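PDB 2OG5: L-asparagine oxygenase from Streptomyces coelicolor, which hydroxylates free L-asparagine at C3 with iron(II), 2-oxoglutarate and oxygen, supplying a building block of the calcium-dependent lipopeptide antibiotic. Local coordinates for residues Leu176-Arg188 with Asp259-Pro271. Numbering follows the deposited sequence.
Sequences LTFHNENAFHEHR and DPDLRVDLAATEP. With NA (sodium ion), chain B.
In the modelled conformer Thr177 OG1 lies against Leu266 CB, while Thr177 O, lying in the plane of the imidazole, accepts a nearly straight bond from His179 ND1 (2.9 Å). Phe178 and Asn180 flank a single beta bridge between His179 and Asp265: Leu266 N gives to Phe178 O (3.0 Å), and Asn180 N to Val264 O (2.8 Å). Between them, the His179 side chain runs beside that of Asp265, ring and carboxylate planes 25° apart, with His179 CB packed 3.5 Å from Asp265 CG. With ND1 held by Thr177 O, the ring presents His179 NE2 to the sodium ion at 2.4 Å; Glu181 OE1 also binds it, and His311 completes the HXE...H facial triad of this jelly-roll oxygenase, where sodium stands at the iron site. Asn180 turns its OD1 toward Val264, taking Val264 N on an in-plane lone pair. Water 2 ties Asp265 OD2 to Asn180 O and Ala183 N. Farther on, Ala183 O receives Arg263 NH1 at 3.1 Å, the donor tilted 27° from the carbonyl plane; the bend at chi3 (86°) swings the guanidinium there. Arg188 lays one guanidinium face over Arg263 CD, its NE and NH2 each reaching Leu262 O through a water.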
loop_
_atom_site.group_PDB
_atom_site.type_symbol
_atom_site.label_atom_id
_atom_site.label_comp_id
_atom_site.label_asym_id
_atom_site.label_seq_id
_atom_site.Cartn_x
_atom_site.Cartn_y
_atom_site.Cartn_z
ATOM N N LEU A 176 8.498 7.893 -8.967
ATOM C CA LEU A 176 8.648 7.283 -7.656
ATOM C C LEU A 176 9.276 5.914 -7.870
ATOM O O LEU A 176 8.657 5.019 -8.450
ATOM C CB LEU A 176 7.288 7.138 -6.989
ATOM C CG LEU A 176 7.260 6.473 -5.618
ATOM C CD1 LEU A 176 7.995 7.322 -4.583
ATOM C CD2 LEU A 176 5.829 6.207 -5.173
ATOM N N THR A 177 10.519 5.764 -7.418
ATOM C CA THR A 177 11.309 4.556 -7.678
ATOM C C THR A 177 10.757 3.347 -6.914
ATOM O O THR A 177 10.231 3.491 -5.802
ATOM C CB THR A 177 12.826 4.773 -7.348
ATOM O OG1 THR A 177 13.504 3.516 -7.269
ATOM C CG2 THR A 177 13.017 5.489 -6.043
ATOM N N PHE A 178 10.896 2.162 -7.514
ATOM C CA PHE A 178 10.376 0.915 -6.940
ATOM C C PHE A 178 10.878 0.658 -5.530
ATOM O O PHE A 178 12.070 0.789 -5.248
ATOM C CB PHE A 178 10.755 -0.292 -7.808
ATOM C CG PHE A 178 9.966 -0.393 -9.085
ATOM C CD1 PHE A 178 8.598 -0.646 -9.072
ATOM C CD2 PHE A 178 10.608 -0.264 -10.312
ATOM C CE1 PHE A 178 7.883 -0.745 -10.267
ATOM C CE2 PHE A 178 9.895 -0.365 -11.504
ATOM C CZ PHE A 178 8.541 -0.614 -11.478
ATOM N N HIS A 179 9.954 0.250 -4.661
ATOM C CA HIS A 179 10.284 -0.069 -3.282
ATOM C C HIS A 179 9.206 -0.929 -2.641
ATOM O O HIS A 179 8.035 -0.880 -3.025
ATOM C CB HIS A 179 10.448 1.215 -2.459
ATOM C CG HIS A 179 9.205 2.047 -2.380
ATOM N ND1 HIS A 179 8.773 2.852 -3.415
ATOM C CD2 HIS A 179 8.290 2.187 -1.392
ATOM C CE1 HIS A 179 7.647 3.448 -3.067
ATOM N NE2 HIS A 179 7.332 3.063 -1.843
ATOM N N ASN A 180 9.627 -1.712 -1.651
ATOM C CA ASN A 180 8.704 -2.246 -0.653
ATOM C C ASN A 180 8.402 -1.112 0.315
ATOM O O ASN A 180 9.302 -0.336 0.656
ATOM C CB ASN A 180 9.327 -3.414 0.121
ATOM C CG ASN A 180 9.590 -4.630 -0.754
ATOM O OD1 ASN A 180 10.739 -5.001 -0.971
ATOM N ND2 ASN A 180 8.525 -5.262 -1.245
ATOM N N GLU A 181 7.145 -0.996 0.725
ATOM C CA GLU A 181 6.750 0.027 1.686
ATOM C C GLU A 181 7.477 -0.187 3.011
ATOM O O GLU A 181 7.439 -1.277 3.571
ATOM C CB GLU A 181 5.240 -0.019 1.914
ATOM C CG GLU A 181 4.693 1.206 2.618
ATOM C CD GLU A 181 4.785 2.449 1.780
ATOM O OE1 GLU A 181 4.849 2.330 0.539
ATOM O OE2 GLU A 181 4.828 3.565 2.353
ATOM N N ASN A 182 8.128 0.868 3.493
ATOM C CA ASN A 182 8.825 0.878 4.773
ATOM C C ASN A 182 9.754 -0.324 4.895
ATOM O O ASN A 182 9.765 -1.021 5.909
ATOM C CB ASN A 182 7.834 0.948 5.958
ATOM C CG ASN A 182 6.987 2.225 5.945
ATOM O OD1 ASN A 182 5.905 2.287 6.557
ATOM N ND2 ASN A 182 7.464 3.245 5.242
ATOM N N ALA A 183 10.559 -0.536 3.848
ATOM C CA ALA A 183 11.436 -1.700 3.739
ATOM C C ALA A 183 12.353 -1.869 4.951
ATOM O O ALA A 183 12.656 -2.993 5.351
ATOM C CB ALA A 183 12.275 -1.626 2.445
ATOM N N PHE A 184 12.785 -0.757 5.540
ATOM C CA PHE A 184 13.667 -0.787 6.710
ATOM C C PHE A 184 13.042 -1.429 7.945
ATOM O O PHE A 184 13.766 -1.848 8.844
ATOM C CB PHE A 184 14.084 0.642 7.082
ATOM C CG PHE A 184 12.997 1.436 7.778
ATOM C CD1 PHE A 184 12.983 1.550 9.162
ATOM C CD2 PHE A 184 11.992 2.067 7.054
ATOM C CE1 PHE A 184 11.970 2.280 9.803
ATOM C CE2 PHE A 184 10.989 2.796 7.696
ATOM C CZ PHE A 184 10.986 2.898 9.064
ATOM N N HIS A 185 11.714 -1.453 8.021
ATOM C CA HIS A 185 11.032 -1.741 9.290
ATOM C C HIS A 185 10.700 -3.223 9.450
ATOM O O HIS A 185 10.182 -3.857 8.528
ATOM C CB HIS A 185 9.765 -0.893 9.363
ATOM C CG HIS A 185 9.233 -0.696 10.747
ATOM N ND1 HIS A 185 8.729 -1.730 11.507
ATOM C CD2 HIS A 185 9.075 0.427 11.487
ATOM C CE1 HIS A 185 8.310 -1.257 12.668
ATOM N NE2 HIS A 185 8.501 0.051 12.680
ATOM N N GLU A 186 11.005 -3.758 10.631
ATOM C CA GLU A 186 10.714 -5.152 10.980
ATOM C C GLU A 186 9.241 -5.512 10.810
ATOM O O GLU A 186 8.911 -6.640 10.448
ATOM C CB GLU A 186 11.141 -5.417 12.432
ATOM C CG GLU A 186 10.828 -6.815 12.959
ATOM C CD GLU A 186 11.186 -7.012 14.430
ATOM O OE1 GLU A 186 11.651 -6.050 15.097
ATOM O OE2 GLU A 186 10.967 -8.145 14.917
ATOM N N HIS A 187 8.363 -4.555 11.095
ATOM C CA HIS A 187 6.918 -4.754 11.001
ATOM C C HIS A 187 6.323 -3.903 9.901
ATOM O O HIS A 187 5.228 -3.364 10.035
ATOM C CB HIS A 187 6.260 -4.450 12.345
ATOM C CG HIS A 187 6.707 -5.366 13.431
ATOM N ND1 HIS A 187 6.498 -6.722 13.378
ATOM C CD2 HIS A 187 7.351 -5.126 14.598
ATOM C CE1 HIS A 187 7.007 -7.286 14.458
ATOM N NE2 HIS A 187 7.533 -6.339 15.214
ATOM N N ARG A 188 7.046 -3.816 8.792
ATOM C CA ARG A 188 6.547 -3.120 7.616
ATOM C C ARG A 188 5.211 -3.715 7.157
ATOM O O ARG A 188 4.892 -4.861 7.464
ATOM C CB ARG A 188 7.582 -3.182 6.504
ATOM C CG ARG A 188 7.885 -4.572 5.990
ATOM C CD ARG A 188 9.127 -4.532 5.114
ATOM N NE ARG A 188 9.633 -5.865 4.809
ATOM C CZ ARG A 188 10.397 -6.596 5.619
ATOM N NH1 ARG A 188 10.765 -6.150 6.813
ATOM N NH2 ARG A 188 10.806 -7.796 5.232
ATOM N N ASP A 259 10.343 -19.417 -3.923
ATOM C CA ASP A 259 9.254 -18.459 -3.688
ATOM C C ASP A 259 9.630 -17.511 -2.535
ATOM O O ASP A 259 8.951 -17.465 -1.503
ATOM C CB ASP A 259 7.957 -19.244 -3.384
ATOM C CG ASP A 259 6.718 -18.365 -3.229
ATOM O OD1 ASP A 259 6.673 -17.227 -3.744
ATOM O OD2 ASP A 259 5.743 -18.838 -2.598
ATOM N N PRO A 260 10.710 -16.730 -2.714
ATOM C CA PRO A 260 11.131 -15.838 -1.637
ATOM C C PRO A 260 10.221 -14.626 -1.418
ATOM O O PRO A 260 9.468 -14.227 -2.311
ATOM C CB PRO A 260 12.499 -15.344 -2.110
ATOM C CG PRO A 260 12.434 -15.412 -3.583
ATOM C CD PRO A 260 11.596 -16.631 -3.890
ATOM N N ASP A 261 10.302 -14.053 -0.222
ATOM C CA ASP A 261 9.883 -12.669 -0.015
ATOM C C ASP A 261 11.064 -11.772 -0.363
ATOM O O ASP A 261 12.192 -12.252 -0.534
ATOM C CB ASP A 261 9.482 -12.427 1.441
ATOM C CG ASP A 261 8.255 -13.207 1.863
ATOM O OD1 ASP A 261 7.450 -13.621 1.008
ATOM O OD2 ASP A 261 8.078 -13.384 3.088
ATOM N N LEU A 262 10.833 -10.465 -0.456
ATOM C CA LEU A 262 11.959 -9.534 -0.587
ATOM C C LEU A 262 11.790 -8.264 0.230
ATOM O O LEU A 262 10.696 -7.943 0.692
ATOM C CB LEU A 262 12.252 -9.205 -2.049
ATOM C CG LEU A 262 11.467 -8.090 -2.723
ATOM C CD1 LEU A 262 12.068 -7.863 -4.111
ATOM C CD2 LEU A 262 9.976 -8.437 -2.803
ATOM N N ARG A 263 12.903 -7.567 0.410
ATOM C CA ARG A 263 12.954 -6.348 1.195
ATOM C C ARG A 263 13.952 -5.420 0.508
ATOM O O ARG A 263 15.169 -5.628 0.599
ATOM C CB ARG A 263 13.384 -6.689 2.621
ATOM C CG ARG A 263 13.391 -5.530 3.576
ATOM C CD ARG A 263 13.644 -6.014 4.989
ATOM N NE ARG A 263 15.059 -6.138 5.276
ATOM C CZ ARG A 263 15.779 -5.267 5.989
ATOM N NH1 ARG A 263 15.244 -4.155 6.488
ATOM N NH2 ARG A 263 17.061 -5.507 6.198
ATOM N N VAL A 264 13.444 -4.428 -0.219
ATOM C CA VAL A 264 14.310 -3.524 -0.963
ATOM C C VAL A 264 13.628 -2.185 -1.215
ATOM O O VAL A 264 12.407 -2.110 -1.334
ATOM C CB VAL A 264 14.756 -4.157 -2.316
ATOM C CG1 VAL A 264 13.603 -4.212 -3.317
ATOM C CG2 VAL A 264 15.974 -3.422 -2.908
ATOM N N ASP A 265 14.438 -1.133 -1.270
ATOM C CA ASP A 265 13.972 0.186 -1.693
ATOM C C ASP A 265 15.043 0.710 -2.626
ATOM O O ASP A 265 16.160 0.948 -2.185
ATOM C CB ASP A 265 13.792 1.090 -0.472
ATOM C CG ASP A 265 13.247 2.458 -0.822
ATOM O OD1 ASP A 265 13.616 2.999 -1.875
ATOM O OD2 ASP A 265 12.450 2.993 -0.024
ATOM N N LEU A 266 14.733 0.837 -3.915
ATOM C CA LEU A 266 15.776 1.191 -4.887
ATOM C C LEU A 266 16.298 2.618 -4.694
ATOM O O LEU A 266 17.364 2.950 -5.211
ATOM C CB LEU A 266 15.327 0.916 -6.325
ATOM C CG LEU A 266 15.307 -0.583 -6.667
ATOM C CD1 LEU A 266 14.623 -0.811 -7.988
ATOM C CD2 LEU A 266 16.706 -1.169 -6.703
ATOM N N ALA A 267 15.589 3.433 -3.916
ATOM C CA ALA A 267 16.054 4.774 -3.554
ATOM C C ALA A 267 16.916 4.779 -2.296
ATOM O O ALA A 267 17.896 5.520 -2.229
ATOM C CB ALA A 267 14.876 5.723 -3.375
ATOM N N ALA A 268 16.566 3.953 -1.312
ATOM C CA ALA A 268 17.192 3.994 0.008
ATOM C C ALA A 268 18.222 2.875 0.224
ATOM O O ALA A 268 19.230 3.085 0.906
ATOM C CB ALA A 268 16.129 3.948 1.087
ATOM N N THR A 269 17.990 1.700 -0.357
ATOM C CA THR A 269 18.880 0.554 -0.131
ATOM C C THR A 269 20.253 0.801 -0.764
ATOM O O THR A 269 20.355 1.098 -1.953
ATOM C CB THR A 269 18.284 -0.760 -0.675
ATOM O OG1 THR A 269 17.025 -1.018 -0.035
ATOM C CG2 THR A 269 19.235 -1.941 -0.419
ATOM N N GLU A 270 21.298 0.680 0.049
ATOM C CA GLU A 270 22.674 0.920 -0.378
ATOM C C GLU A 270 23.420 -0.408 -0.458
ATOM O O GLU A 270 23.425 -1.169 0.511
ATOM C CB GLU A 270 23.383 1.812 0.642
ATOM C CG GLU A 270 22.880 3.251 0.692
ATOM C CD GLU A 270 23.294 4.081 -0.512
ATOM O OE1 GLU A 270 24.310 3.745 -1.162
ATOM O OE2 GLU A 270 22.602 5.082 -0.807
ATOM N N PRO A 271 24.062 -0.686 -1.607
ATOM C CA PRO A 271 24.880 -1.890 -1.715
ATOM C C PRO A 271 26.192 -1.709 -0.962
ATOM O O PRO A 271 26.782 -0.627 -1.022
ATOM C CB PRO A 271 25.141 -1.997 -3.219
ATOM C CG PRO A 271 25.096 -0.600 -3.704
ATOM C CD PRO A 271 24.072 0.100 -2.856
HETATM NA NA NA B . 4.982 3.263 -1.231
HETATM O O HOH W 1 11.694 4.166 -3.213
HETATM O O HOH W 2 10.871 1.789 1.755
HETATM O O HOH W 3 9.087 -6.083 1.955
HETATM O O HOH W 4 9.334 -9.054 3.017
HETATM O O HOH W 5 5.518 4.745 -0.071
HETATM O O HOH W 6 4.415 4.836 -2.394
HETATM O O HOH W 7 2.508 3.830 -1.042
#